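Local coordinates for protein glycoside hydrolase family 31 (Trueperella pyogenes, PDB 5I0F) that degrades cycloalternan, a cyclic glucose oligosaccharide, probably hydrolysing its glycosidic bonds through a covalent glycosyl-enzyme intermediate as a family 31 glycoside hydrolase, at residues Leu20-Ala23 with Gly28-Leu31; Ala582-Ile587 with Asp675-Asn680. All blocks are in the same frame, centred on the assembly; numbering follows the deposited sequence.

Contact 1 (Leu20-Ala23 with Gly28-Leu31)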
ATOM      1  N   LEU A  20      14.801 -12.197  19.711  1.00 25.36           N
ATOM      2  CA  LEU A  20      14.538 -13.622  19.630  1.00 26.00           C
ATOM      3  C   LEU A  20      13.973 -14.003  18.253  1.00 27.24           C
ATOM      4  O   LEU A  20      13.189 -13.244  17.681  1.00 28.01           O
ATOM      5  CB  LEU A  20      13.523 -14.028  20.683  1.00 26.26           C
ATOM      6  CG  LEU A  20      13.910 -13.827  22.141  1.00 26.12           C
ATOM      7  CD1 LEU A  20      12.765 -14.290  23.033  1.00 26.74           C
ATOM      8  CD2 LEU A  20      15.182 -14.585  22.449  1.00 26.87           C
ATOM      9  N   TYR A  21      14.351 -15.178  17.759  1.00 28.19           N
ATOM     10  CA  TYR A  21      13.760 -15.753  16.536  1.00 30.86           C
ATOM     11  C   TYR A  21      13.492 -17.256  16.723  1.00 31.48           C
ATOM     12  O   TYR A  21      14.449 -18.022  16.873  1.00 31.76           O
ATOM     13  CB  TYR A  21      14.642 -15.542  15.306  1.00 32.87           C
ATOM     14  CG  TYR A  21      13.914 -16.005  14.056  1.00 36.21           C
ATOM     15  CD1 TYR A  21      12.795 -15.306  13.593  1.00 37.62           C
ATOM     16  CD2 TYR A  21      14.271 -17.186  13.397  1.00 38.71           C
ATOM     17  CE1 TYR A  21      12.086 -15.732  12.472  1.00 40.30           C
ATOM     18  CE2 TYR A  21      13.562 -17.619  12.268  1.00 41.58           C
ATOM     19  CZ  TYR A  21      12.475 -16.881  11.816  1.00 42.02           C
ATOM     20  OH  TYR A  21      11.760 -17.281  10.710  1.00 46.49           O
ATOM     21  N   PRO A  22      12.230 -17.702  16.729  1.00 32.34           N
ATOM     22  CA  PRO A  22      11.036 -16.872  16.553  1.00 32.43           C
ATOM     23  C   PRO A  22      10.783 -15.912  17.712  1.00 31.00           C
ATOM     24  O   PRO A  22      11.212 -16.165  18.835  1.00 29.41           O
ATOM     25  CB  PRO A  22       9.900 -17.898  16.435  1.00 33.74           C
ATOM     26  CG  PRO A  22      10.426 -19.152  17.036  1.00 33.74           C
ATOM     27  CD  PRO A  22      11.902 -19.140  16.790  1.00 33.88           C
ATOM     28  N   ALA A  23      10.100 -14.811  17.412  1.00 31.36           N
ATOM     29  CA  ALA A  23       9.875 -13.744  18.393  1.00 31.14           C
ATOM     30  C   ALA A  23       8.970 -14.214  19.518  1.00 31.01           C
ATOM     31  O   ALA A  23       9.102 -13.716  20.618  1.00 30.86           O
ATOM     32  CB  ALA A  23       9.284 -12.502  17.734  1.00 31.76           C
ATOM     33  N   GLY A  28      10.249 -27.084  21.819  1.00 40.24           N
ATOM     34  CA  GLY A  28      10.659 -28.155  20.902  1.00 42.77           C
ATOM     35  C   GLY A  28      11.251 -27.711  19.569  1.00 43.28           C
ATOM     36  O   GLY A  28      11.736 -28.553  18.816  1.00 45.67           O
ATOM     37  N   GLN A  29      11.203 -26.413  19.263  1.00 41.43           N
ATOM     38  CA  GLN A  29      11.794 -25.858  18.042  1.00 41.78           C
ATOM     39  C   GLN A  29      13.076 -25.127  18.447  1.00 39.63           C
ATOM     40  O   GLN A  29      13.319 -24.930  19.632  1.00 37.92           O
ATOM     41  CB  GLN A  29      10.861 -24.842  17.398  1.00 42.15           C
ATOM     42  CG  GLN A  29       9.603 -25.393  16.763  1.00 44.60           C
ATOM     43  CD  GLN A  29       8.907 -24.363  15.873  1.00 45.66           C
ATOM     44  OE1 GLN A  29       9.417 -23.251  15.634  1.00 44.79           O
ATOM     45  NE2 GLN A  29       7.738 -24.726  15.375  1.00 47.95           N
ATOM     46  N   SER A  30      13.875 -24.719  17.461  1.00 39.40           N
ATOM     47  CA  SER A  30      15.075 -23.934  17.741  1.00 38.38           C
ATOM     48  C   SER A  30      14.671 -22.512  18.143  1.00 35.45           C
ATOM     49  O   SER A  30      13.625 -22.005  17.707  1.00 33.92           O
ATOM     50  CB  SER A  30      16.001 -23.885  16.536  1.00 40.40           C
ATOM     51  OG  SER A  30      15.418 -23.103  15.508  1.00 42.07           O
ATOM     52  N   LEU A  31      15.484 -21.904  19.003  1.00 33.53           N
ATOM     53  CA  LEU A  31      15.332 -20.511  19.394  1.00 31.59           C
ATOM     54  C   LEU A  31      16.684 -19.835  19.210  1.00 31.56           C
ATOM     55  O   LEU A  31      17.655 -20.234  19.853  1.00 31.75           O
ATOM     56  CB  LEU A  31      14.899 -20.399  20.860  1.00 30.70           C
ATOM     57  CG  LEU A  31      14.670 -18.975  21.374  1.00 30.14           C
ATOM     58  CD1 LEU A  31      13.601 -18.268  20.541  1.00 29.87           C
ATOM     59  CD2 LEU A  31      14.322 -18.929  22.858  1.00 29.60           C
TER
HETATM   60  O   HOH W   1      15.565 -20.191  15.391  1.00 38.25           O
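The pyrrolidine ring of P22 turns one corner to the incoming chain: its CD lies 3.5 Å from S30 O, while CG only just approaches the amide of Q29, 4.4 Å from OE1. CD, slightly polarised by the tertiary amide nitrogen it is bonded to, probably suits a place near a carbonyl oxygen. The phenol ring of Y21 takes no part across the segments; its CB leaves on the far side, and the ring makes a cation-pi contact with R15. The peptide bond between Y21 and P22 is cis, a geometry proline accepts readily, and it bends the chain sharply as strand 20-21 ends.

L31 meets segment 20-23 through its CD1 methyl, carried there with CG anti to the backbone N (chi1 -178°). CD1 packs against L20 CB at 4.2 Å and, at the same distance, against P22 CD. The same methyl also comes within 3.6 Å of P22 O, a van der Waals approach to a polar atom. Leucine suits this buried place because its surroundings are largely apolar: P25 of the connection itself and L100 also touch it.

No direct hydrogen bond joins the two segments. A water does so instead, donating to Y21 O at 2.9 Å and also bonded to S30 OG, also at 2.9 Å; the small hydroxyl of serine, on the exposed side, suits this bridge. The backbone of Y21 is hydrogen-bonded to T32, the residue after L31, while L31 itself pairs with I97 of strand 91-97. The arrangement is that of an antiparallel beta-hairpin with an irregular, proline-bearing connection, its short strand 20-21 lying against strand 31-37 in the curled antiparallel sheet of the N-terminal domain.

Contact 2 (Ala582-Ile587 with Asp675-Asn680)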
ATOM      1  N   ALA A 582      -3.951   2.488 -19.797  1.00 18.44           N
ATOM      2  CA  ALA A 582      -4.368   3.418 -18.759  1.00 18.56           C
ATOM      3  C   ALA A 582      -5.636   4.173 -19.142  1.00 18.73           C
ATOM      4  O   ALA A 582      -6.423   4.551 -18.263  1.00 18.89           O
ATOM      5  CB  ALA A 582      -3.234   4.395 -18.423  1.00 18.73           C
ATOM      6  N   THR A 583      -5.840   4.374 -20.447  1.00 18.44           N
ATOM      7  CA  THR A 583      -7.043   5.011 -20.986  1.00 18.48           C
ATOM      8  C   THR A 583      -8.328   4.258 -20.604  1.00 18.62           C
ATOM      9  O   THR A 583      -9.404   4.867 -20.494  1.00 18.77           O
ATOM     10  CB  THR A 583      -6.897   5.172 -22.523  1.00 19.05           C
ATOM     11  OG1 THR A 583      -5.764   5.995 -22.787  1.00 19.03           O
ATOM     12  CG2 THR A 583      -8.105   5.807 -23.184  1.00 19.61           C
ATOM     13  N   PHE A 584      -8.226   2.943 -20.416  1.00 18.67           N
ATOM     14  CA  PHE A 584      -9.359   2.094 -20.061  1.00 18.83           C
ATOM     15  C   PHE A 584      -9.255   1.535 -18.629  1.00 19.02           C
ATOM     16  O   PHE A 584      -9.623   0.382 -18.392  1.00 19.73           O
ATOM     17  CB  PHE A 584      -9.480   0.944 -21.077  1.00 19.15           C
ATOM     18  CG  PHE A 584      -9.825   1.418 -22.455  1.00 19.36           C
ATOM     19  CD1 PHE A 584      -8.836   1.812 -23.341  1.00 19.38           C
ATOM     20  CD2 PHE A 584     -11.147   1.540 -22.836  1.00 19.84           C
ATOM     21  CE1 PHE A 584      -9.169   2.290 -24.599  1.00 19.94           C
ATOM     22  CE2 PHE A 584     -11.489   2.011 -24.103  1.00 20.15           C
ATOM     23  CZ  PHE A 584     -10.494   2.388 -24.979  1.00 20.01           C
ATOM     24  N   MET A 585      -8.782   2.368 -17.702  1.00 18.45           N
ATOM     25  CA  MET A 585      -8.753   2.079 -16.277  1.00 18.64           C
ATOM     26  C   MET A 585      -9.396   3.204 -15.489  1.00 18.05           C
ATOM     27  O   MET A 585      -9.619   4.286 -16.042  1.00 17.76           O
ATOM     28  CB  MET A 585      -7.310   1.833 -15.818  1.00 18.90           C
ATOM     29  CG  MET A 585      -6.723   0.555 -16.408  1.00 19.83           C
ATOM     30  SD  MET A 585      -4.956   0.306 -16.110  1.00 19.79           S
ATOM     31  CE  MET A 585      -4.619  -1.093 -17.165  1.00 20.24           C
ATOM     32  N   PRO A 586      -9.719   2.963 -14.193  1.00 18.01           N
ATOM     33  CA  PRO A 586     -10.532   3.968 -13.471  1.00 18.05           C
ATOM     34  C   PRO A 586      -9.882   5.360 -13.349  1.00 17.98           C
ATOM     35  O   PRO A 586     -10.514   6.344 -13.719  1.00 17.91           O
ATOM     36  CB  PRO A 586     -10.771   3.317 -12.102  1.00 17.79           C
ATOM     37  CG  PRO A 586     -10.626   1.836 -12.367  1.00 18.38           C
ATOM     38  CD  PRO A 586      -9.545   1.731 -13.396  1.00 18.00           C
ATOM     39  N   ILE A 587      -8.607   5.404 -12.934  1.00 17.90           N
ATOM     40  CA  ILE A 587      -7.849   6.648 -12.824  1.00 17.85           C
ATOM     41  C   ILE A 587      -6.645   6.566 -13.746  1.00 17.93           C
ATOM     42  O   ILE A 587      -5.856   5.605 -13.681  1.00 17.00           O
ATOM     43  CB  ILE A 587      -7.381   6.932 -11.390  1.00 17.93           C
ATOM     44  CG1 ILE A 587      -8.565   6.893 -10.407  1.00 18.63           C
ATOM     45  CG2 ILE A 587      -6.617   8.240 -11.309  1.00 17.93           C
ATOM     46  CD1 ILE A 587      -9.618   7.938 -10.634  1.00 19.26           C
ATOM     47  N   ASP A 675     -19.895  -2.627 -17.359  1.00 25.23           N
ATOM     48  CA  ASP A 675     -20.692  -3.725 -17.922  1.00 26.71           C
ATOM     49  C   ASP A 675     -20.395  -4.033 -19.370  1.00 26.89           C
ATOM     50  O   ASP A 675     -20.625  -5.151 -19.793  1.00 27.97           O
ATOM     51  CB  ASP A 675     -22.187  -3.402 -17.874  1.00 27.71           C
ATOM     52  CG  ASP A 675     -22.764  -3.395 -16.485  1.00 28.21           C
ATOM     53  OD1 ASP A 675     -22.117  -3.777 -15.503  1.00 27.47           O
ATOM     54  OD2 ASP A 675     -23.950  -3.036 -16.389  1.00 30.24           O
ATOM     55  N   GLU A 676     -19.950  -3.052 -20.145  1.00 26.67           N
ATOM     56  CA  GLU A 676     -20.051  -3.161 -21.608  1.00 27.58           C
ATOM     57  C   GLU A 676     -18.740  -3.402 -22.375  1.00 26.59           C
ATOM     58  O   GLU A 676     -18.780  -3.910 -23.504  1.00 26.57           O
ATOM     59  CB  GLU A 676     -20.755  -1.920 -22.180  1.00 28.65           C
ATOM     60  CG  GLU A 676     -22.097  -1.588 -21.538  1.00 29.86           C
ATOM     61  CD  GLU A 676     -23.137  -2.707 -21.657  1.00 31.66           C
ATOM     62  OE1 GLU A 676     -23.097  -3.497 -22.630  1.00 32.56           O
ATOM     63  OE2 GLU A 676     -24.018  -2.816 -20.772  1.00 32.24           O
ATOM     64  N   LEU A 677     -17.602  -3.057 -21.788  1.00 24.66           N
ATOM     65  CA  LEU A 677     -16.327  -3.093 -22.493  1.00 24.56           C
ATOM     66  C   LEU A 677     -15.402  -4.150 -21.933  1.00 23.94           C
ATOM     67  O   LEU A 677     -15.156  -4.191 -20.720  1.00 23.72           O
ATOM     68  CB  LEU A 677     -15.645  -1.724 -22.436  1.00 24.27           C
ATOM     69  CG  LEU A 677     -16.399  -0.539 -23.048  1.00 24.71           C
ATOM     70  CD1 LEU A 677     -15.550   0.703 -22.906  1.00 24.12           C
ATOM     71  CD2 LEU A 677     -16.770  -0.787 -24.504  1.00 25.60           C
ATOM     72  N   LEU A 678     -14.890  -5.004 -22.813  1.00 24.02           N
ATOM     73  CA  LEU A 678     -13.878  -5.990 -22.470  1.00 23.81           C
ATOM     74  C   LEU A 678     -12.518  -5.466 -22.949  1.00 23.36           C
ATOM     75  O   LEU A 678     -12.353  -5.194 -24.150  1.00 22.99           O
ATOM     76  CB  LEU A 678     -14.206  -7.337 -23.148  1.00 25.13           C
ATOM     77  CG  LEU A 678     -13.225  -8.498 -22.905  1.00 25.59           C
ATOM     78  CD1 LEU A 678     -12.898  -8.636 -21.440  1.00 25.37           C
ATOM     79  CD2 LEU A 678     -13.806  -9.806 -23.416  1.00 26.66           C
ATOM     80  N   ILE A 679     -11.563  -5.329 -22.020  1.00 21.88           N
ATOM     81  CA  ILE A 679     -10.256  -4.745 -22.313  1.00 22.02           C
ATOM     82  C   ILE A 679      -9.157  -5.800 -22.268  1.00 21.40           C
ATOM     83  O   ILE A 679      -9.152  -6.632 -21.371  1.00 22.17           O
ATOM     84  CB  ILE A 679      -9.855  -3.656 -21.280  1.00 21.65           C
ATOM     85  CG1 ILE A 679     -11.055  -2.794 -20.847  1.00 22.32           C
ATOM     86  CG2 ILE A 679      -8.689  -2.823 -21.811  1.00 21.61           C
ATOM     87  CD1 ILE A 679     -11.767  -2.079 -21.971  1.00 22.91           C
ATOM     88  N   ASN A 680      -8.200  -5.728 -23.178  1.00 21.40           N
ATOM     89  CA  ASN A 680      -7.077  -6.657 -23.178  1.00 21.80           C
ATOM     90  C   ASN A 680      -5.769  -5.967 -23.553  1.00 21.73           C
ATOM     91  O   ASN A 680      -5.347  -6.019 -24.732  1.00 21.79           O
ATOM     92  CB  ASN A 680      -7.351  -7.867 -24.079  1.00 22.29           C
ATOM     93  CG  ASN A 680      -6.316  -8.967 -23.909  1.00 22.62           C
ATOM     94  OD1 ASN A 680      -5.482  -8.916 -22.991  1.00 22.86           O
ATOM     95  ND2 ASN A 680      -6.353  -9.965 -24.792  1.00 22.73           N
TER
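F584 and I679 meet through carbon alone, and dispersion is the first kind of interaction here. The two side chains cross at a slant. The CD1 methyl of I679 reaches the ring at F584 CD2, 3.8 Å away, and lies 3.9 Å from F584 CB, so it sits against the root of the aromatic side chain. The other isoleucine branch helps: CG2 is likewise 3.9 Å from F584 CB. Beta branching thus lets one residue touch F584 with two methyls. The F584 CG stands anti to its own carbonyl carbon (chi1 -66°), which sends the ring towards strand 677-679. L677, two residues back on the same side of that strand, adds a looser contact at the ring edge, its CD1 4.4 Å from F584 CE2. Phenylalanine suits the place because its flat, apolar ring fills the space between the strand, V628 and L632 of helix 617-646, and I723.

Hydrogen bonding belongs to the surroundings, since none crosses between the segments. M585 N donates to A582 O over 3.3 Å as the chain turns. The carbonyls that follow turn to side chains of other elements: F584 O accepts from the hydroxyl of Y671, and R629 gathers T583 O, M585 O and P586 O.

Two salt bridges lie at the start of the strand segment, where D675 pairs with R652 and E676 with R728, well away from the ring. The chemistry therefore implies a buried interface between barrel and C-terminal domain in which shape and hydrophobic burial do the work across the segments, while neighbouring polar side chains satisfy the carbonyls of the turn.

How the contacts relate
The two contacts lie on opposite sides of the chain's centre, 49 Å apart between centres and about 36 Å between nearest atoms, so neither touches the other. Contact 1 stays within the N-terminal domain, about 30 Å from the centre of the chain, whereas contact 2, about 22 Å from it, joins the TIM barrel to the C-terminal domain. The glycan pocket includes H78 of the N-terminal domain, but contact 1 itself is not part of it; segment 582-587 runs into the last barrel strand, 587-590, a few residues before the pocket residues E593 and F594.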